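Acetoin utilization protein AcuB, putative (Vibrio cholerae, PDB 2O16) is of unknown function but carries a tandem pair of CBS domains, modules that often bind adenine nucleotides, and may take part in acetoin utilization. Local coordinates at residues H14-L19 against K28-A33; L49-Q54 against I109-V114; A95-S100 against S127-I132. All blocks are in the same frame, centred on the assembly; numbering follows the deposited sequence.

Contact 1. Residues H14-L19 against K28-A33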
loop_
_atom_site.group_PDB
_atom_site.type_symbol
_atom_site.label_atom_id
_atom_site.label_comp_id
_atom_site.label_asym_id
_atom_site.label_seq_id
_atom_site.Cartn_x
_atom_site.Cartn_y
_atom_site.Cartn_z
ATOM N N HIS A 14 0.974 -0.643 10.919
ATOM C CA HIS A 14 2.440 -0.883 10.951
ATOM C C HIS A 14 2.983 -1.568 9.695
ATOM O O HIS A 14 3.679 -2.572 9.810
ATOM C CB HIS A 14 2.864 -1.760 12.155
ATOM C CG HIS A 14 2.096 -1.496 13.402
ATOM N ND1 HIS A 14 2.071 -0.258 14.012
ATOM C CD2 HIS A 14 1.328 -2.312 14.164
ATOM C CE1 HIS A 14 1.312 -0.321 15.092
ATOM N NE2 HIS A 14 0.852 -1.557 15.207
ATOM N N PRO A 15 2.670 -1.043 8.479
ATOM C CA PRO A 15 3.251 -1.736 7.329
ATOM C C PRO A 15 4.769 -1.550 7.321
ATOM O O PRO A 15 5.273 -0.568 7.866
ATOM C CB PRO A 15 2.639 -1.021 6.123
ATOM C CG PRO A 15 2.266 0.329 6.618
ATOM C CD PRO A 15 1.885 0.134 8.082
ATOM N N HIS A 16 5.462 -2.515 6.749
ATOM C CA HIS A 16 6.891 -2.429 6.480
ATOM C C HIS A 16 7.132 -1.406 5.388
ATOM O O HIS A 16 6.502 -1.449 4.322
ATOM C CB HIS A 16 7.442 -3.774 6.040
ATOM C CG HIS A 16 7.460 -4.791 7.145
ATOM N ND1 HIS A 16 6.338 -5.504 7.513
ATOM C CD2 HIS A 16 8.457 -5.202 7.964
ATOM C CE1 HIS A 16 6.647 -6.326 8.506
ATOM N NE2 HIS A 16 7.923 -6.156 8.806
ATOM N N THR A 17 8.068 -0.523 5.668
ATOM C CA THR A 17 8.380 0.635 4.804
ATOM C C THR A 17 9.886 0.657 4.511
ATOM O O THR A 17 10.672 -0.081 5.136
ATOM C CB THR A 17 8.001 1.938 5.503
ATOM O OG1 THR A 17 8.709 2.017 6.741
ATOM C CG2 THR A 17 6.503 1.984 5.790
ATOM N N LEU A 18 10.296 1.490 3.568
ATOM C CA LEU A 18 11.725 1.633 3.240
ATOM C C LEU A 18 12.041 3.104 3.042
ATOM O O LEU A 18 11.147 3.861 2.636
ATOM C CB LEU A 18 12.041 0.840 1.968
ATOM C CG LEU A 18 12.115 -0.694 2.155
ATOM C CD1 LEU A 18 12.367 -1.373 0.850
ATOM C CD2 LEU A 18 13.191 -1.151 3.210
ATOM N N LEU A 19 13.292 3.513 3.323
ATOM C CA LEU A 19 13.763 4.875 2.968
ATOM C C LEU A 19 13.950 5.004 1.462
ATOM O O LEU A 19 14.131 4.002 0.765
ATOM C CB LEU A 19 15.099 5.209 3.683
ATOM C CG LEU A 19 15.063 5.192 5.207
ATOM C CD1 LEU A 19 16.492 5.305 5.867
ATOM C CD2 LEU A 19 14.095 6.278 5.744
ATOM N N LYS A 28 12.590 -5.598 -3.425
ATOM C CA LYS A 28 12.460 -6.994 -3.885
ATOM C C LYS A 28 12.593 -8.009 -2.741
ATOM O O LYS A 28 11.723 -8.867 -2.557
ATOM C CB LYS A 28 13.466 -7.287 -4.998
ATOM C CG LYS A 28 13.265 -8.657 -5.698
ATOM C CD LYS A 28 14.535 -9.007 -6.474
ATOM C CE LYS A 28 14.541 -10.464 -6.973
ATOM N NZ LYS A 28 14.043 -10.574 -8.386
ATOM N N HIS A 29 13.683 -7.914 -1.981
ATOM C CA HIS A 29 13.946 -8.817 -0.864
ATOM C C HIS A 29 12.877 -8.763 0.209
ATOM O O HIS A 29 12.456 -9.799 0.743
ATOM C CB HIS A 29 15.330 -8.550 -0.239
ATOM C CG HIS A 29 16.478 -8.914 -1.132
ATOM N ND1 HIS A 29 16.475 -10.040 -1.930
ATOM C CD2 HIS A 29 17.677 -8.318 -1.331
ATOM C CE1 HIS A 29 17.611 -10.104 -2.606
ATOM N NE2 HIS A 29 18.357 -9.069 -2.261
ATOM N N LEU A 30 12.418 -7.555 0.519
ATOM C CA LEU A 30 11.402 -7.386 1.530
ATOM C C LEU A 30 10.087 -8.012 1.057
ATOM O O LEU A 30 9.418 -8.676 1.820
ATOM C CB LEU A 30 11.214 -5.894 1.821
ATOM C CG LEU A 30 10.131 -5.521 2.817
ATOM C CD1 LEU A 30 10.523 -6.124 4.151
ATOM C CD2 LEU A 30 10.062 -3.979 2.897
ATOM N N MET A 31 9.735 -7.782 -0.206
ATOM C CA MET A 31 8.538 -8.387 -0.805
ATOM C C MET A 31 8.575 -9.921 -0.792
ATOM O O MET A 31 7.593 -10.574 -0.450
ATOM C CB MET A 31 8.375 -7.875 -2.230
ATOM C CG MET A 31 7.761 -6.444 -2.268
ATOM S SD MET A 31 7.461 -5.947 -3.947
ATOM C CE MET A 31 7.309 -4.143 -3.700
ATOM N N GLU A 32 9.722 -10.480 -1.146
ATOM C CA GLU A 32 9.935 -11.946 -1.067
ATOM C C GLU A 32 9.903 -12.516 0.362
ATOM O O GLU A 32 9.238 -13.545 0.623
ATOM C CB GLU A 32 11.234 -12.300 -1.774
ATOM C CG GLU A 32 11.143 -12.099 -3.273
ATOM C CD GLU A 32 12.479 -12.207 -3.961
ATOM O OE1 GLU A 32 13.523 -12.290 -3.262
ATOM O OE2 GLU A 32 12.481 -12.206 -5.207
ATOM N N ALA A 33 10.566 -11.839 1.296
ATOM C CA ALA A 33 10.611 -12.305 2.678
ATOM C C ALA A 33 9.231 -12.389 3.321
ATOM O O ALA A 33 8.937 -13.324 4.082
ATOM C CB ALA A 33 11.536 -11.427 3.523
#
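His16 is the first residue of 14-19 to meet the helix, and it does so with the root of its side chain: its CB lies 4.1 Å from Leu30 CD2, and the other methyl of that leucine, CD1, approaches the imidazole obliquely. The CA atoms of His16 and Leu30 are 8.3 Å apart, the nearest pair across the two segments. Thr17 turns its CB away from the helix, which in this extended run lets the next side chain return to it. Leu18 then meets Leu30 tip to tip, its CG 3.9 Å from Leu30 CD2 and its own CD1 4.0 Å from that same methyl. Leu30 reaches both partners because its CG stands opposite the backbone N (chi1 177°), sending the branched end outward from the helix. Of the 143 Å² buried in all, 77 Å² belongs to Leu30, and no hydrogen bond crosses. The contact lies near the surface: Leu18 and Leu30 both also touch Val39 of strand 38-42, Leu18 bonds through its backbone to Pro40 and Val42, and Thr17 rests on Leu120 of strand 119-124, so 14-19 runs between helix 24-34 and strands of both sheets.

Contact 2. Residues L49-Q54 against I109-V114; sequences LGIVSQ and IGCLPV. With PO4 (phosphate ion), chain E.
Ile51 CD1 makes both of the closest approaches, 3.6 Å to Cys111 SG and 4.1 Å to Pro113 CG. The side chain is nearly fully extended, with CG1 opposite the backbone N (chi1 176°) and chi2 at 162°, which carries the delta methyl to both partners. It crosses the proline ring obliquely, while SG meets the methyl end. The junction is apolar: no hydrogen bond passes between the segments, and the nearest CA atoms, those of Ile51 and Pro113, are 8.2 Å apart. In the next shell, the backbones of Leu49 and Gly50 both pair with Ile41, forming a classic beta bulge immediately before Ile51. Two residues further on, Ser53 is the N-cap of the following helix: its OG caps a backbone N there and donates to O3 of a phosphate ion at 2.8 Å, probably an ion from the crystallisation liquor, while its own N bonds to Asp56 OD2. Cys111 also touches His38 and Thr125, and Pro113 touches Leu120. Cys111 and Pro113 are buried, and the contact's centre lies about 4 Å from that of the chain, where the two-stranded sheet 38-42/48-53 meets the three-stranded sheet of 12-13, 119-124 and 112-116, joining the two CBS ranges.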
loop_
_atom_site.group_PDB
_atom_site.type_symbol
_atom_site.label_atom_id
_atom_site.label_comp_id
_atom_site.label_asym_id
_atom_site.label_seq_id
_atom_site.Cartn_x
_atom_site.Cartn_y
_atom_site.Cartn_z
ATOM N N LEU A 49 6.297 9.319 1.291
ATOM C CA LEU A 49 6.905 9.952 0.123
ATOM C C LEU A 49 6.434 9.300 -1.179
ATOM O O LEU A 49 6.461 9.923 -2.214
ATOM C CB LEU A 49 8.425 9.809 0.176
ATOM C CG LEU A 49 9.084 10.421 1.419
ATOM C CD1 LEU A 49 10.596 10.163 1.402
ATOM C CD2 LEU A 49 8.783 11.915 1.457
ATOM N N GLY A 50 6.055 8.025 -1.117
ATOM C CA GLY A 50 5.628 7.267 -2.320
ATOM C C GLY A 50 5.430 5.801 -1.957
ATOM O O GLY A 50 5.456 5.446 -0.791
ATOM N N ILE A 51 5.231 4.942 -2.964
ATOM C CA ILE A 51 5.015 3.542 -2.717
ATOM C C ILE A 51 5.495 2.757 -3.950
ATOM O O ILE A 51 5.356 3.228 -5.086
ATOM C CB ILE A 51 3.521 3.267 -2.312
ATOM C CG1 ILE A 51 3.243 1.768 -2.141
ATOM C CG2 ILE A 51 2.540 3.922 -3.291
ATOM C CD1 ILE A 51 1.989 1.502 -1.352
ATOM N N VAL A 52 6.117 1.599 -3.725
ATOM C CA VAL A 52 6.540 0.756 -4.846
ATOM C C VAL A 52 5.772 -0.571 -4.794
ATOM O O VAL A 52 5.582 -1.138 -3.714
ATOM C CB VAL A 52 8.095 0.512 -4.845
ATOM C CG1 VAL A 52 8.839 1.836 -5.146
ATOM C CG2 VAL A 52 8.557 -0.090 -3.488
ATOM N N SER A 53 5.290 -1.021 -5.949
ATOM C CA SER A 53 4.577 -2.297 -6.032
ATOM C C SER A 53 5.498 -3.318 -6.676
ATOM O O SER A 53 6.519 -2.960 -7.272
ATOM C CB SER A 53 3.310 -2.147 -6.886
ATOM O OG SER A 53 3.672 -1.791 -8.211
ATOM N N GLN A 54 5.127 -4.592 -6.587
ATOM C CA GLN A 54 5.835 -5.607 -7.377
ATOM C C GLN A 54 5.842 -5.225 -8.851
ATOM O O GLN A 54 6.863 -5.391 -9.545
ATOM C CB GLN A 54 5.188 -6.985 -7.211
ATOM C CG GLN A 54 5.905 -8.072 -8.044
ATOM C CD GLN A 54 5.149 -9.384 -7.997
ATOM O OE1 GLN A 54 4.157 -9.578 -8.703
ATOM N NE2 GLN A 54 5.574 -10.258 -7.116
ATOM N N ILE A 109 -6.918 1.600 -8.240
ATOM C CA ILE A 109 -5.880 1.688 -7.237
ATOM C C ILE A 109 -5.830 0.340 -6.504
ATOM O O ILE A 109 -6.793 -0.055 -5.863
ATOM C CB ILE A 109 -6.204 2.809 -6.192
ATOM C CG1 ILE A 109 -6.478 4.179 -6.869
ATOM C CG2 ILE A 109 -5.071 2.932 -5.159
ATOM C CD1 ILE A 109 -5.263 4.832 -7.489
ATOM N N GLY A 110 -4.726 -0.373 -6.614
ATOM C CA GLY A 110 -4.624 -1.661 -5.922
ATOM C C GLY A 110 -4.359 -1.536 -4.431
ATOM O O GLY A 110 -4.901 -2.332 -3.616
ATOM N N CYS A 111 -3.573 -0.514 -4.063
ATOM C CA CYS A 111 -3.150 -0.272 -2.685
ATOM C C CYS A 111 -3.260 1.200 -2.328
ATOM O O CYS A 111 -2.779 2.050 -3.063
ATOM C CB CYS A 111 -1.704 -0.713 -2.482
ATOM S SG CYS A 111 -0.997 -0.359 -0.867
ATOM N N LEU A 112 -3.891 1.495 -1.204
ATOM C CA LEU A 112 -4.122 2.864 -0.781
ATOM C C LEU A 112 -3.470 3.082 0.594
ATOM O O LEU A 112 -3.964 2.578 1.606
ATOM C CB LEU A 112 -5.640 3.133 -0.787
ATOM C CG LEU A 112 -6.257 4.508 -0.521
ATOM C CD1 LEU A 112 -5.765 5.542 -1.570
ATOM C CD2 LEU A 112 -7.805 4.377 -0.531
ATOM N N PRO A 113 -2.332 3.816 0.631
ATOM C CA PRO A 113 -1.731 4.223 1.907
ATOM C C PRO A 113 -2.698 5.090 2.697
ATOM O O PRO A 113 -3.441 5.858 2.109
ATOM C CB PRO A 113 -0.520 5.068 1.491
ATOM C CG PRO A 113 -0.258 4.693 0.035
ATOM C CD PRO A 113 -1.572 4.293 -0.541
ATOM N N VAL A 114 -2.684 4.939 4.019
ATOM C CA VAL A 114 -3.553 5.665 4.933
ATOM C C VAL A 114 -2.626 6.585 5.728
ATOM O O VAL A 114 -1.629 6.142 6.324
ATOM C CB VAL A 114 -4.293 4.680 5.899
ATOM C CG1 VAL A 114 -5.234 5.411 6.887
ATOM C CG2 VAL A 114 -5.051 3.621 5.095
HETATM P P PO4 E . 1.658 0.411 -10.665
HETATM O O1 PO4 E . 2.668 1.513 -10.413
HETATM O O2 PO4 E . 2.219 -0.445 -11.783
HETATM O O3 PO4 E . 1.461 -0.473 -9.421
HETATM O O4 PO4 E . 0.362 1.021 -11.177
#

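Contact 3. Residues A95-S100 against S127-I132; sequences AGLKES and SDFVTI. With PO4 (phosphate ion), chain C.
Leu97 and Phe129 have the closest CA atoms across the two segments, 10.1 Å apart, a spacing that two helices bridge through side chains. Leu97 supplies both points of touch with its forked end: CD1 lies 4.0 Å from Phe129 CE1, and CD2 lies 4.2 Å from Ile132 CG1. CG lies opposite the backbone N (chi1 168°), which carries the fork toward the second helix; Leu97 passes alongside Phe129 and Ile132, the side chains pointing in opposing directions. Phe129 does not aim its CB at the other helix, but its ring leans back to come nearer, and the methyl approaches that ring obliquely; Ala101 and Met104 of helix 97-106 also touch it. Gly96 is the N-cap of that helix, and its O is held twice by Ser100, by N at 3.0 Å and by OG at 2.9 Å, from opposite faces of the carbonyl plane. OG approaches at a C=O...donor angle of 145°, tilted 35° from that plane. Asp128 OD1 bonds to Thr12 OG1 of the first CBS range, while OD2 takes the local bond from Thr125 N at the start of its own helix. Ser127 OG donates to O4 of a phosphate ion at 2.9 Å, probably from the crystallisation liquor and also bonded to Thr125 OG1, His38 ND1 and Arg37 N, so residues of both CBS ranges grip it. Helices 97-106 and 126-141, which precede and follow strands 112-116 and 119-124 in the chain and pack on each other, are the helical pair of the CBS fold; the phosphate may mark the cleft that receives nucleotide phosphates in relatives.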
loop_
_atom_site.group_PDB
_atom_site.type_symbol
_atom_site.label_atom_id
_atom_site.label_comp_id
_atom_site.label_asym_id
_atom_site.label_seq_id
_atom_site.Cartn_x
_atom_site.Cartn_y
_atom_site.Cartn_z
ATOM N N ALA A 95 -11.795 7.785 7.021
ATOM C CA ALA A 95 -12.646 7.656 5.824
ATOM C C ALA A 95 -13.559 6.435 5.928
ATOM O O ALA A 95 -13.189 5.449 6.549
ATOM C CB ALA A 95 -11.809 7.596 4.554
ATOM N N GLY A 96 -14.745 6.505 5.316
ATOM C CA GLY A 96 -15.649 5.355 5.304
ATOM C C GLY A 96 -15.089 4.272 4.385
ATOM O O GLY A 96 -14.564 4.566 3.293
ATOM N N LEU A 97 -15.241 3.026 4.810
ATOM C CA LEU A 97 -14.687 1.908 4.063
ATOM C C LEU A 97 -15.353 1.757 2.710
ATOM O O LEU A 97 -14.649 1.635 1.730
ATOM C CB LEU A 97 -14.755 0.584 4.833
ATOM C CG LEU A 97 -14.448 -0.679 4.011
ATOM C CD1 LEU A 97 -13.028 -0.660 3.449
ATOM C CD2 LEU A 97 -14.675 -1.974 4.855
ATOM N N LYS A 98 -16.688 1.777 2.633
ATOM C CA LYS A 98 -17.342 1.498 1.341
ATOM C C LYS A 98 -16.964 2.580 0.338
ATOM O O LYS A 98 -16.663 2.304 -0.833
ATOM C CB LYS A 98 -18.875 1.433 1.476
ATOM C CG LYS A 98 -19.553 0.927 0.187
ATOM C CD LYS A 98 -21.098 0.853 0.267
ATOM C CE LYS A 98 -21.728 2.229 0.344
ATOM N NZ LYS A 98 -23.230 2.115 0.187
ATOM N N GLU A 99 -16.966 3.819 0.814
ATOM C CA GLU A 99 -16.649 4.942 -0.050
ATOM C C GLU A 99 -15.224 4.799 -0.589
ATOM O O GLU A 99 -14.979 5.023 -1.786
ATOM C CB GLU A 99 -16.812 6.263 0.705
ATOM C CG GLU A 99 -16.453 7.443 -0.173
ATOM C CD GLU A 99 -16.797 8.798 0.437
ATOM O OE1 GLU A 99 -16.991 8.896 1.680
ATOM O OE2 GLU A 99 -16.877 9.769 -0.364
ATOM N N SER A 100 -14.302 4.400 0.285
ATOM C CA SER A 100 -12.889 4.290 -0.085
ATOM C C SER A 100 -12.670 3.132 -1.050
ATOM O O SER A 100 -11.879 3.251 -1.999
ATOM C CB SER A 100 -11.994 4.153 1.156
ATOM O OG SER A 100 -12.066 5.347 1.939
ATOM N N SER A 127 -5.259 -7.801 0.196
ATOM C CA SER A 127 -5.288 -8.725 1.344
ATOM C C SER A 127 -6.285 -8.281 2.429
ATOM O O SER A 127 -6.960 -9.105 3.035
ATOM C CB SER A 127 -3.889 -8.966 1.937
ATOM O OG SER A 127 -2.991 -9.362 0.900
ATOM N N ASP A 128 -6.394 -6.978 2.664
ATOM C CA ASP A 128 -7.356 -6.469 3.637
ATOM C C ASP A 128 -8.817 -6.702 3.227
ATOM O O ASP A 128 -9.680 -6.982 4.091
ATOM C CB ASP A 128 -7.110 -4.978 3.930
ATOM C CG ASP A 128 -5.724 -4.726 4.483
ATOM O OD1 ASP A 128 -5.314 -5.447 5.425
ATOM O OD2 ASP A 128 -5.030 -3.845 3.945
ATOM N N PHE A 129 -9.094 -6.552 1.935
ATOM C CA PHE A 129 -10.423 -6.843 1.383
ATOM C C PHE A 129 -10.778 -8.313 1.452
ATOM O O PHE A 129 -11.931 -8.654 1.676
ATOM C CB PHE A 129 -10.545 -6.348 -0.055
ATOM C CG PHE A 129 -10.583 -4.845 -0.161
ATOM C CD1 PHE A 129 -11.596 -4.120 0.456
ATOM C CD2 PHE A 129 -9.585 -4.157 -0.845
ATOM C CE1 PHE A 129 -11.621 -2.697 0.370
ATOM C CE2 PHE A 129 -9.617 -2.735 -0.951
ATOM C CZ PHE A 129 -10.618 -2.031 -0.333
ATOM N N VAL A 130 -9.795 -9.193 1.249
ATOM C CA VAL A 130 -10.075 -10.624 1.500
ATOM C C VAL A 130 -10.585 -10.879 2.925
ATOM O O VAL A 130 -11.565 -11.573 3.125
ATOM C CB VAL A 130 -8.835 -11.513 1.187
ATOM C CG1 VAL A 130 -9.133 -12.991 1.538
ATOM C CG2 VAL A 130 -8.434 -11.395 -0.300
ATOM N N THR A 131 -9.903 -10.311 3.924
ATOM C CA THR A 131 -10.242 -10.472 5.319
ATOM C C THR A 131 -11.634 -9.932 5.597
ATOM O O THR A 131 -12.464 -10.573 6.260
ATOM C CB THR A 131 -9.235 -9.719 6.227
ATOM O OG1 THR A 131 -7.933 -10.282 6.054
ATOM C CG2 THR A 131 -9.629 -9.839 7.732
ATOM N N ILE A 132 -11.895 -8.743 5.074
ATOM C CA ILE A 132 -13.192 -8.166 5.297
ATOM C C ILE A 132 -14.309 -8.957 4.559
ATOM O O ILE A 132 -15.398 -9.124 5.115
ATOM C CB ILE A 132 -13.167 -6.621 5.080
ATOM C CG1 ILE A 132 -14.114 -5.937 6.076
ATOM C CG2 ILE A 132 -13.496 -6.245 3.655
ATOM C CD1 ILE A 132 -13.495 -5.707 7.452
HETATM P P PO4 C . -0.308 -7.162 -0.912
HETATM O O1 PO4 C . 0.791 -6.129 -0.861
HETATM O O2 PO4 C . -1.143 -6.829 -2.133
HETATM O O3 PO4 C . 0.394 -8.480 -1.148
HETATM O O4 PO4 C . -1.161 -7.224 0.342
#

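From the N terminus, contact 1 comes first, closing the short loop from 14-19 to helix 24-34 within the first CBS range. Contact 2 opens only afterwards, at strand 48-53, and spans 54 residues to reach 109-114 in the second range, so it joins the two. Before it closes, contact 3 opens at 95-100 and ends beyond it, at 127-132, so contacts 2 and 3 cross; contact 3 joins helix 97-106 to helix 126-141 within the second range, strands 112-116 and 119-124 lying between them in the chain. Contacts 1 and 2 touch where Met31 CE packs 3.5 Å from Val52 O. Contacts 1 and 3, centres about 22 Å apart, lie on opposite sides of the chain's centre.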